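Local structure of integron gene cassette protein HFX_CASS2 (Uncultured bacterium, 3FXH) at residues 85-88 against 89-92; 103-107 against 108-112; 31-34 against 35-39. The protein is of unknown function but is encoded by a mobile integron gene cassette and forms an all-helical domain that pairs with a second copy. All blocks are in the same frame, centred on the assembly; numbering follows the deposited sequence.

Contact 1 of 3, residues 85-88 against 89-92; sequences LFEK and DTSS
Glu87 O receives the backbone N-H of Ser91, and with this bond the chain passes from an irregular approach into the first turn of helix 88-102. Ser91 N lies 3.0 Å from Glu87 O, and the N-H points almost straight at its acceptor (169°). One residue on, Ser92 N repeats the pattern with Lys88 O at 2.8 Å. That second carbonyl is gripped twice, because the hydroxyl of the same serine, Ser92 OG, donates to Lys88 O over 2.9 Å. The OG stands beside the backbone N (chi1 -64°), a setting that turns the hydroxyl back toward the preceding turn, and the two donors come to opposite faces of the carbonyl plane. Glu87 occupies the N-cap position of this helix, and its carboxylate is linked to Thr90 through a water. Lys88 and Asp89 run side by side in the same direction without their charged ends touching. Before the cap, Phe86 has its ring carbon CG anti to the backbone N (chi1 176°), and the ring reaches across to Ser91, with CE1 approaching the hydroxyl obliquely. Two waters fill in between the cap and the helix. Water 1 accepts from Glu87 N at 2.9 Å and is also hydrogen-bonded to Ser91 OG at 3.0 Å, tying the last loop amide to the hydroxyl near the phenyl ring. Water 2 donates to Glu87 OE1 at 3.0 Å and is hydrogen-bonded to Thr90 OG1 at 2.6 Å, so that it bridges carboxylate and hydroxyl. The buried Thr90 has a further partner in helix 24-43: its OG1 is hydrogen-bonded to His26 ND1, while NE2 of the same imidazole is hydrogen-bonded to Leu85 O in the preceding loop.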
ATOM      1  N   LEU A  85      -5.082 -11.955 -18.874  1.00 49.28           N
ATOM      2  CA  LEU A  85      -5.666 -10.736 -18.320  1.00 50.39           C
ATOM      3  C   LEU A  85      -4.844  -9.501 -18.663  1.00 45.40           C
ATOM      4  O   LEU A  85      -5.241  -8.374 -18.353  1.00 46.18           O
ATOM      5  CB  LEU A  85      -5.786 -10.840 -16.794  1.00 43.99           C
ATOM      6  CG  LEU A  85      -7.129 -11.218 -16.180  1.00 59.00           C
ATOM      7  CD1 LEU A  85      -6.996 -11.410 -14.672  1.00 54.57           C
ATOM      8  CD2 LEU A  85      -8.163 -10.151 -16.495  1.00 66.99           C
ATOM      9  N   PHE A  86      -3.688  -9.713 -19.282  1.00 40.87           N
ATOM     10  CA  PHE A  86      -2.793  -8.611 -19.615  1.00 46.32           C
ATOM     11  C   PHE A  86      -3.439  -7.675 -20.631  1.00 53.35           C
ATOM     12  O   PHE A  86      -4.015  -8.126 -21.625  1.00 52.73           O
ATOM     13  CB  PHE A  86      -1.460  -9.133 -20.157  1.00 50.09           C
ATOM     14  CG  PHE A  86      -0.524  -8.046 -20.606  1.00 54.16           C
ATOM     15  CD1 PHE A  86       0.272  -7.378 -19.692  1.00 47.97           C
ATOM     16  CD2 PHE A  86      -0.437  -7.693 -21.945  1.00 57.30           C
ATOM     17  CE1 PHE A  86       1.133  -6.376 -20.102  1.00 48.77           C
ATOM     18  CE2 PHE A  86       0.422  -6.690 -22.359  1.00 53.49           C
ATOM     19  CZ  PHE A  86       1.208  -6.033 -21.438  1.00 54.26           C
ATOM     20  N   GLU A  87      -3.344  -6.375 -20.370  1.00 46.90           N
ATOM     21  CA  GLU A  87      -3.822  -5.360 -21.306  1.00 52.84           C
ATOM     22  C   GLU A  87      -2.771  -4.267 -21.439  1.00 47.86           C
ATOM     23  O   GLU A  87      -2.384  -3.651 -20.445  1.00 40.98           O
ATOM     24  CB  GLU A  87      -5.163  -4.781 -20.847  1.00 46.50           C
ATOM     25  CG  GLU A  87      -6.238  -5.847 -20.666  1.00 64.70           C
ATOM     26  CD  GLU A  87      -7.637  -5.277 -20.504  1.00 73.51           C
ATOM     27  OE1 GLU A  87      -7.782  -4.038 -20.438  1.00 74.31           O
ATOM     28  OE2 GLU A  87      -8.596  -6.077 -20.444  1.00 76.19           O
ATOM     29  N   LYS A  88      -2.296  -4.046 -22.665  1.00 46.36           N
ATOM     30  CA  LYS A  88      -1.212  -3.096 -22.908  1.00 49.37           C
ATOM     31  C   LYS A  88      -1.563  -1.667 -22.478  1.00 54.23           C
ATOM     32  O   LYS A  88      -0.702  -0.934 -21.983  1.00 48.96           O
ATOM     33  CB  LYS A  88      -0.770  -3.130 -24.375  1.00 49.73           C
ATOM     34  CG  LYS A  88      -1.911  -2.960 -25.365  1.00 53.97           C
ATOM     35  CD  LYS A  88      -1.457  -3.275 -26.783  1.00 60.66           C
ATOM     36  CE  LYS A  88      -2.602  -3.106 -27.769  1.00 72.62           C
ATOM     37  NZ  LYS A  88      -3.804  -3.855 -27.323  1.00 73.80           N
ATOM     38  N   ASP A  89      -2.822  -1.277 -22.669  1.00 49.68           N
ATOM     39  CA  ASP A  89      -3.286   0.026 -22.202  1.00 54.64           C
ATOM     40  C   ASP A  89      -3.070   0.203 -20.693  1.00 43.40           C
ATOM     41  O   ASP A  89      -2.601   1.247 -20.247  1.00 42.35           O
ATOM     42  CB  ASP A  89      -4.765   0.224 -22.531  1.00 58.73           C
ATOM     43  CG  ASP A  89      -5.021   0.331 -24.016  1.00 69.74           C
ATOM     44  OD1 ASP A  89      -4.039   0.372 -24.785  1.00 77.51           O
ATOM     45  OD2 ASP A  89      -6.205   0.375 -24.410  1.00 66.12           O
ATOM     46  N   THR A  90      -3.437  -0.806 -19.907  1.00 43.04           N
ATOM     47  CA  THR A  90      -3.283  -0.720 -18.458  1.00 41.56           C
ATOM     48  C   THR A  90      -1.811  -0.701 -18.065  1.00 38.08           C
ATOM     49  O   THR A  90      -1.387   0.118 -17.252  1.00 35.24           O
ATOM     50  CB  THR A  90      -4.004  -1.872 -17.717  1.00 39.91           C
ATOM     51  OG1 THR A  90      -5.419  -1.666 -17.769  1.00 38.52           O
ATOM     52  CG2 THR A  90      -3.586  -1.906 -16.251  1.00 33.10           C
ATOM     53  N   SER A  91      -1.030  -1.603 -18.646  1.00 40.45           N
ATOM     54  CA  SER A  91       0.378  -1.705 -18.291  1.00 41.20           C
ATOM     55  C   SER A  91       1.155  -0.455 -18.706  1.00 37.60           C
ATOM     56  O   SER A  91       1.982   0.045 -17.951  1.00 33.72           O
ATOM     57  CB  SER A  91       0.994  -2.967 -18.902  1.00 40.99           C
ATOM     58  OG  SER A  91       0.284  -4.119 -18.460  1.00 44.67           O
ATOM     59  N   SER A  92       0.895   0.039 -19.909  1.00 47.78           N
ATOM     60  CA  SER A  92       1.552   1.248 -20.389  1.00 46.10           C
ATOM     61  C   SER A  92       1.152   2.463 -19.554  1.00 40.66           C
ATOM     62  O   SER A  92       1.993   3.301 -19.236  1.00 38.77           O
ATOM     63  CB  SER A  92       1.226   1.491 -21.864  1.00 47.71           C
ATOM     64  OG  SER A  92       1.746   0.454 -22.680  1.00 51.31           O
TER
HETATM   65  O   HOH W   1      -2.299  -5.454 -17.849  1.00 34.25           O
HETATM   66  O   HOH W   2      -6.874  -1.255 -19.895  1.00 60.25           O

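Contact 2 of 3, residues 103-107 against 108-112; sequences NTVVM and EDFGL
Asp109 and Val106 hold each other through two hydrogen bonds: Val106 N donates to Asp109 OD2 at 3.0 Å, and Asp109 N returns to Val106 O at 2.9 Å. The carboxylate oxygen is met from above its plane, 46° out of it. With CG beside the backbone N (chi1 -78°), the aspartate side chain lies back along the loop, where a water donates to OD2 at 2.7 Å and also to Thr104 O. Next to this pair, Val105 CG2 meets the edge of the Phe110 ring in plane, 3.8 Å from CE2. The turn itself closes on Met107 O, which takes Phe110 N at 3.0 Å and Leu112 N at 3.1 Å from opposite faces of its plane. Gly111 N bonds to Glu108 O at 3.1 Å, and the methyl CE of Met107, a selenomethionine, packs 3.9 Å from Leu112 CB. Glu108 lays OE1 against the CG2 methyl of Val106, but its charge is engaged farther out, in salt bridges from OE1 to Arg50 and from OE2 to Lys113. A glutamine in its place would probably leave both Arg50 and Lys113 without their opposite charge and weaken that double tie. Phe110 rests on Leu119 and Asn122 of helix 116-131, and Gly111 O accepts from Arg40 of the second subunit. The six-to-one bond from Leu112 N to Met107 O and the five-to-two bond from Gly111 N to Glu108 O, with Gly111 at C' in a left-handed conformation (phi 69°), make a Schellman motif following the short 3-10 turn.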
ATOM      1  N   ASN A 103       9.087  11.447 -11.108  1.00 38.19           N
ATOM      2  CA  ASN A 103       9.719  12.689 -11.564  1.00 42.14           C
ATOM      3  C   ASN A 103       9.483  13.868 -10.615  1.00 45.49           C
ATOM      4  O   ASN A 103      10.162  14.879 -10.712  1.00 45.69           O
ATOM      5  CB  ASN A 103       9.221  13.059 -12.971  1.00 36.65           C
ATOM      6  CG  ASN A 103       9.779  14.391 -13.469  1.00 52.18           C
ATOM      7  OD1 ASN A 103      10.945  14.486 -13.848  1.00 54.38           O
ATOM      8  ND2 ASN A 103       8.933  15.420 -13.492  1.00 55.18           N
ATOM      9  N   THR A 104       8.524  13.747  -9.702  1.00 39.30           N
ATOM     10  CA  THR A 104       8.161  14.890  -8.859  1.00 45.91           C
ATOM     11  C   THR A 104       8.214  14.618  -7.357  1.00 38.11           C
ATOM     12  O   THR A 104       8.222  15.558  -6.563  1.00 41.70           O
ATOM     13  CB  THR A 104       6.761  15.444  -9.201  1.00 50.10           C
ATOM     14  OG1 THR A 104       5.768  14.469  -8.865  1.00 53.12           O
ATOM     15  CG2 THR A 104       6.664  15.791 -10.679  1.00 58.40           C
ATOM     16  N   VAL A 105       8.232  13.350  -6.956  1.00 33.70           N
ATOM     17  CA  VAL A 105       8.370  13.039  -5.537  1.00 36.32           C
ATOM     18  C   VAL A 105       9.691  12.358  -5.226  1.00 34.78           C
ATOM     19  O   VAL A 105      10.358  11.851  -6.121  1.00 37.99           O
ATOM     20  CB  VAL A 105       7.194  12.185  -5.007  1.00 29.11           C
ATOM     21  CG1 VAL A 105       5.872  12.917  -5.265  1.00 39.03           C
ATOM     22  CG2 VAL A 105       7.198  10.783  -5.657  1.00 23.04           C
ATOM     23  N   VAL A 106      10.067  12.366  -3.952  1.00 32.35           N
ATOM     24  CA  VAL A 106      11.229  11.621  -3.477  1.00 33.54           C
ATOM     25  C   VAL A 106      10.907  10.888  -2.184  1.00 33.03           C
ATOM     26  O   VAL A 106       9.856  11.104  -1.573  1.00 33.39           O
ATOM     27  CB  VAL A 106      12.430  12.535  -3.209  1.00 35.56           C
ATOM     28  CG1 VAL A 106      12.887  13.194  -4.497  1.00 33.72           C
ATOM     29  CG2 VAL A 106      12.084  13.558  -2.127  1.00 34.24           C
HETATM   30  N   MSE A 107      11.815  10.002  -1.783  1.00 33.43           N
HETATM   31  CA  MSE A 107      11.642   9.196  -0.585  1.00 30.68           C
HETATM   32  C   MSE A 107      11.112  10.017   0.583  1.00 33.08           C
HETATM   33  O   MSE A 107      10.175   9.615   1.271  1.00 28.93           O
HETATM   34  CB  MSE A 107      12.978   8.564  -0.186  1.00 29.48           C
HETATM   35  CG  MSE A 107      13.573   7.689  -1.243  1.00 32.02           C
HETATM   36 SE   MSE A 107      12.656   5.982  -1.311  0.80 35.74          SE
HETATM   37  CE  MSE A 107      13.476   5.178   0.265  1.00 37.63           C
ATOM     38  N   GLU A 108      11.732  11.171   0.806  1.00 28.27           N
ATOM     39  CA  GLU A 108      11.462  11.953   2.003  1.00 38.28           C
ATOM     40  C   GLU A 108      10.068  12.557   2.008  1.00 39.28           C
ATOM     41  O   GLU A 108       9.578  12.976   3.053  1.00 34.35           O
ATOM     42  CB  GLU A 108      12.516  13.055   2.167  1.00 41.80           C
ATOM     43  CG  GLU A 108      13.869  12.555   2.643  1.00 44.75           C
ATOM     44  CD  GLU A 108      14.709  11.961   1.531  1.00 48.01           C
ATOM     45  OE1 GLU A 108      14.299  12.050   0.350  1.00 39.33           O
ATOM     46  OE2 GLU A 108      15.788  11.410   1.843  1.00 54.07           O
ATOM     47  N   ASP A 109       9.439  12.614   0.835  1.00 42.34           N
ATOM     48  CA  ASP A 109       8.099  13.176   0.713  1.00 39.43           C
ATOM     49  C   ASP A 109       7.100  12.254   1.393  1.00 37.25           C
ATOM     50  O   ASP A 109       5.988  12.659   1.709  1.00 39.21           O
ATOM     51  CB  ASP A 109       7.712  13.355  -0.763  1.00 41.67           C
ATOM     52  CG  ASP A 109       8.354  14.572  -1.407  1.00 41.80           C
ATOM     53  OD1 ASP A 109       8.693  15.537  -0.698  1.00 38.02           O
ATOM     54  OD2 ASP A 109       8.505  14.566  -2.643  1.00 42.73           O
ATOM     55  N   PHE A 110       7.502  11.003   1.606  1.00 29.60           N
ATOM     56  CA  PHE A 110       6.667  10.041   2.300  1.00 26.83           C
ATOM     57  C   PHE A 110       7.324   9.527   3.584  1.00 27.26           C
ATOM     58  O   PHE A 110       6.926   8.497   4.161  1.00 26.08           O
ATOM     59  CB  PHE A 110       6.282   8.915   1.345  1.00 23.49           C
ATOM     60  CG  PHE A 110       5.584   9.409   0.105  1.00 25.19           C
ATOM     61  CD1 PHE A 110       4.224   9.668   0.122  1.00 28.71           C
ATOM     62  CD2 PHE A 110       6.294   9.646  -1.066  1.00 33.05           C
ATOM     63  CE1 PHE A 110       3.575  10.130  -1.020  1.00 29.77           C
ATOM     64  CE2 PHE A 110       5.653  10.109  -2.205  1.00 30.90           C
ATOM     65  CZ  PHE A 110       4.293  10.360  -2.179  1.00 30.37           C
ATOM     66  N   GLY A 111       8.321  10.280   4.052  1.00 32.94           N
ATOM     67  CA  GLY A 111       8.984   9.964   5.301  1.00 32.56           C
ATOM     68  C   GLY A 111       9.815   8.696   5.260  1.00 29.91           C
ATOM     69  O   GLY A 111      10.017   8.053   6.287  1.00 32.85           O
ATOM     70  N   LEU A 112      10.313   8.350   4.079  1.00 26.87           N
ATOM     71  CA  LEU A 112      11.136   7.151   3.912  1.00 26.70           C
ATOM     72  C   LEU A 112      12.601   7.512   3.721  1.00 30.85           C
ATOM     73  O   LEU A 112      12.943   8.668   3.453  1.00 32.41           O
ATOM     74  CB  LEU A 112      10.684   6.358   2.686  1.00 27.33           C
ATOM     75  CG  LEU A 112       9.255   5.827   2.631  1.00 27.04           C
ATOM     76  CD1 LEU A 112       8.893   5.434   1.197  1.00 24.57           C
ATOM     77  CD2 LEU A 112       9.088   4.629   3.562  1.00 22.12           C
TER
HETATM   78  O   HOH W   3       9.641  16.485  -4.128  1.00 44.36           O

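Contact 3 of 3, residues 31-34 against 35-39; sequences VHEI and IREIC
Ile34 and Ile38, one helical turn apart, make the tightly packed part of this contact. They lie side by side and point the same way, with Ile34 CG2 3.6 Å from Ile38 CD1. Beneath them the backbone bond from Ile38 N to Ile34 O is 2.9 Å long and runs nearly along the carbonyl axis, and Ile38 CG1 lies 3.3 Å from the same oxygen, Ile34 O. This apolar stripe contrasts with the neighbouring flank of the helix, where the partly exposed Arg36 is the looser element. There Arg36 doubles back over Glu33: its chain bends at chi3 (76°), bringing one guanidinium face above the Glu33 carbonyl. Arg36 NH2 makes a salt bridge to Glu33 OE2 at 3.0 Å, meeting the oxygen on its anti side but tilted 33° out of the carboxylate plane, with the two flat groups turned 78° apart. On the edge of the guanidinium, Arg36 NE gives a straighter bond of 2.8 Å to the anti lone pair of Glu37 OE2; the second link, from NH2, is weak. A bound water bridges Glu33 and Arg36, donating to Glu33 OE2 at 2.8 Å and accepting from Arg36 NH1 at 2.9 Å. One arginine flanked by two glutamates in this way is likely to offset their like charges. The network is also fixed to the loop after helix 62-69: Glu33 OE1 accepts from Tyr78 N and OE2 from Tyr77 N, while Arg36 NH2 donates to Lys75 O. As part of helix 24-43, the apolar side lies among three others of the same chain, with Ile34 on Ile63 of helix 62-69, Ile94 of helix 88-102 and Cys124 of helix 116-131, while His32 and Ile35 pack on Leu125 of the second subunit.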
ATOM      1  N   VAL A  31      -3.178  -2.155 -10.046  1.00 21.29           N
ATOM      2  CA  VAL A  31      -2.396  -1.371  -9.083  1.00 20.80           C
ATOM      3  C   VAL A  31      -2.488  -1.987  -7.693  1.00 23.72           C
ATOM      4  O   VAL A  31      -1.507  -2.020  -6.956  1.00 25.06           O
ATOM      5  CB  VAL A  31      -2.818   0.144  -9.057  1.00 24.44           C
ATOM      6  CG1 VAL A  31      -2.160   0.865  -7.883  1.00 24.68           C
ATOM      7  CG2 VAL A  31      -2.437   0.828 -10.358  1.00 25.87           C
ATOM      8  N   HIS A  32      -3.658  -2.502  -7.333  1.00 26.34           N
ATOM      9  CA  HIS A  32      -3.787  -3.235  -6.070  1.00 26.42           C
ATOM     10  C   HIS A  32      -2.862  -4.452  -6.102  1.00 25.77           C
ATOM     11  O   HIS A  32      -2.236  -4.801  -5.103  1.00 22.71           O
ATOM     12  CB  HIS A  32      -5.244  -3.671  -5.818  1.00 24.63           C
ATOM     13  CG  HIS A  32      -6.120  -2.581  -5.276  1.00 27.10           C
ATOM     14  ND1 HIS A  32      -7.035  -2.791  -4.268  1.00 32.73           N
ATOM     15  CD2 HIS A  32      -6.217  -1.271  -5.605  1.00 31.44           C
ATOM     16  CE1 HIS A  32      -7.668  -1.660  -4.010  1.00 35.61           C
ATOM     17  NE2 HIS A  32      -7.189  -0.722  -4.803  1.00 26.71           N
ATOM     18  N   GLU A  33      -2.766  -5.080  -7.265  1.00 26.39           N
ATOM     19  CA  GLU A  33      -1.869  -6.210  -7.451  1.00 26.90           C
ATOM     20  C   GLU A  33      -0.396  -5.829  -7.295  1.00 25.41           C
ATOM     21  O   GLU A  33       0.396  -6.578  -6.715  1.00 23.69           O
ATOM     22  CB  GLU A  33      -2.099  -6.852  -8.822  1.00 24.49           C
ATOM     23  CG  GLU A  33      -0.961  -7.725  -9.268  1.00 27.60           C
ATOM     24  CD  GLU A  33      -1.369  -8.667 -10.379  1.00 27.43           C
ATOM     25  OE1 GLU A  33      -0.999  -8.424 -11.542  1.00 32.17           O
ATOM     26  OE2 GLU A  33      -2.072  -9.650 -10.080  1.00 32.99           O
ATOM     27  N   ILE A  34      -0.012  -4.683  -7.840  1.00 23.68           N
ATOM     28  CA  ILE A  34       1.358  -4.236  -7.653  1.00 22.25           C
ATOM     29  C   ILE A  34       1.668  -4.071  -6.174  1.00 20.50           C
ATOM     30  O   ILE A  34       2.696  -4.534  -5.696  1.00 22.42           O
ATOM     31  CB  ILE A  34       1.636  -2.911  -8.369  1.00 26.88           C
ATOM     32  CG1 ILE A  34       1.605  -3.121  -9.885  1.00 29.27           C
ATOM     33  CG2 ILE A  34       2.995  -2.356  -7.944  1.00 27.05           C
ATOM     34  CD1 ILE A  34       1.471  -1.812 -10.681  1.00 25.05           C
ATOM     35  N   ILE A  35       0.791  -3.380  -5.457  1.00 20.65           N
ATOM     36  CA  ILE A  35       1.012  -3.170  -4.029  1.00 19.25           C
ATOM     37  C   ILE A  35       1.171  -4.506  -3.307  1.00 19.65           C
ATOM     38  O   ILE A  35       2.118  -4.697  -2.543  1.00 19.29           O
ATOM     39  CB  ILE A  35      -0.096  -2.305  -3.381  1.00 22.92           C
ATOM     40  CG1 ILE A  35      -0.078  -0.897  -3.995  1.00 20.18           C
ATOM     41  CG2 ILE A  35       0.089  -2.267  -1.845  1.00 18.33           C
ATOM     42  CD1 ILE A  35      -1.162   0.056  -3.449  1.00 20.74           C
ATOM     43  N   ARG A  36       0.271  -5.440  -3.576  1.00 20.43           N
ATOM     44  CA  ARG A  36       0.356  -6.783  -2.979  1.00 21.34           C
ATOM     45  C   ARG A  36       1.704  -7.464  -3.244  1.00 20.67           C
ATOM     46  O   ARG A  36       2.334  -7.974  -2.331  1.00 24.72           O
ATOM     47  CB  ARG A  36      -0.784  -7.677  -3.488  1.00 24.20           C
ATOM     48  CG  ARG A  36      -0.727  -9.120  -2.972  1.00 23.04           C
ATOM     49  CD  ARG A  36      -1.656 -10.037  -3.756  1.00 28.11           C
ATOM     50  NE  ARG A  36      -1.105 -10.371  -5.071  1.00 26.37           N
ATOM     51  CZ  ARG A  36      -1.761 -10.214  -6.216  1.00 33.51           C
ATOM     52  NH1 ARG A  36      -2.985  -9.714  -6.212  1.00 33.75           N
ATOM     53  NH2 ARG A  36      -1.194 -10.558  -7.362  1.00 32.23           N
ATOM     54  N   GLU A  37       2.154  -7.479  -4.495  1.00 22.89           N
ATOM     55  CA  GLU A  37       3.388  -8.184  -4.835  1.00 22.96           C
ATOM     56  C   GLU A  37       4.644  -7.484  -4.307  1.00 24.67           C
ATOM     57  O   GLU A  37       5.620  -8.127  -3.952  1.00 22.02           O
ATOM     58  CB  GLU A  37       3.475  -8.406  -6.338  1.00 23.70           C
ATOM     59  CG  GLU A  37       2.393  -9.369  -6.806  1.00 25.72           C
ATOM     60  CD  GLU A  37       2.533 -10.743  -6.150  1.00 34.57           C
ATOM     61  OE1 GLU A  37       3.653 -11.317  -6.173  1.00 30.77           O
ATOM     62  OE2 GLU A  37       1.525 -11.241  -5.605  1.00 31.96           O
ATOM     63  N   ILE A  38       4.607  -6.161  -4.234  1.00 23.47           N
ATOM     64  CA  ILE A  38       5.725  -5.445  -3.647  1.00 22.80           C
ATOM     65  C   ILE A  38       5.763  -5.758  -2.163  1.00 25.80           C
ATOM     66  O   ILE A  38       6.841  -5.999  -1.611  1.00 26.08           O
ATOM     67  CB  ILE A  38       5.647  -3.927  -3.891  1.00 23.03           C
ATOM     68  CG1 ILE A  38       5.859  -3.618  -5.372  1.00 20.51           C
ATOM     69  CG2 ILE A  38       6.721  -3.200  -3.082  1.00 21.71           C
ATOM     70  CD1 ILE A  38       5.768  -2.097  -5.681  1.00 25.00           C
ATOM     71  N   CYS A  39       4.597  -5.788  -1.511  1.00 23.16           N
ATOM     72  CA  CYS A  39       4.587  -6.199  -0.104  1.00 20.94           C
ATOM     73  C   CYS A  39       5.238  -7.568   0.062  1.00 21.97           C
ATOM     74  O   CYS A  39       6.037  -7.764   0.971  1.00 23.17           O
ATOM     75  CB  CYS A  39       3.176  -6.199   0.482  1.00 17.59           C
ATOM     76  SG  CYS A  39       2.540  -4.536   0.802  1.00 22.32           S
TER
HETATM   77  O   HOH W   4      -4.451  -9.976  -8.721  1.00 37.98           O

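How the contacts relate
Contact 3 lies nearest the centre of the chain, about 7 Å away, while contacts 1 and 2 lie on opposite sides of that centre with their own centres about 27 Å apart. None of the three touches another; contacts 1 and 3 come closest, about 6 Å between nearest atoms. The loop residues Tyr78 and Leu79 adjoin both of these. Contacts 2 and 3, about 19 Å between centres, share the dimer interface: Arg40, salt-bridged to Glu37 of contact 3, is the residue whose counterpart on the second subunit reaches Gly111 of contact 2. The protein's function is unknown, and none of the contacts can be assigned to a site.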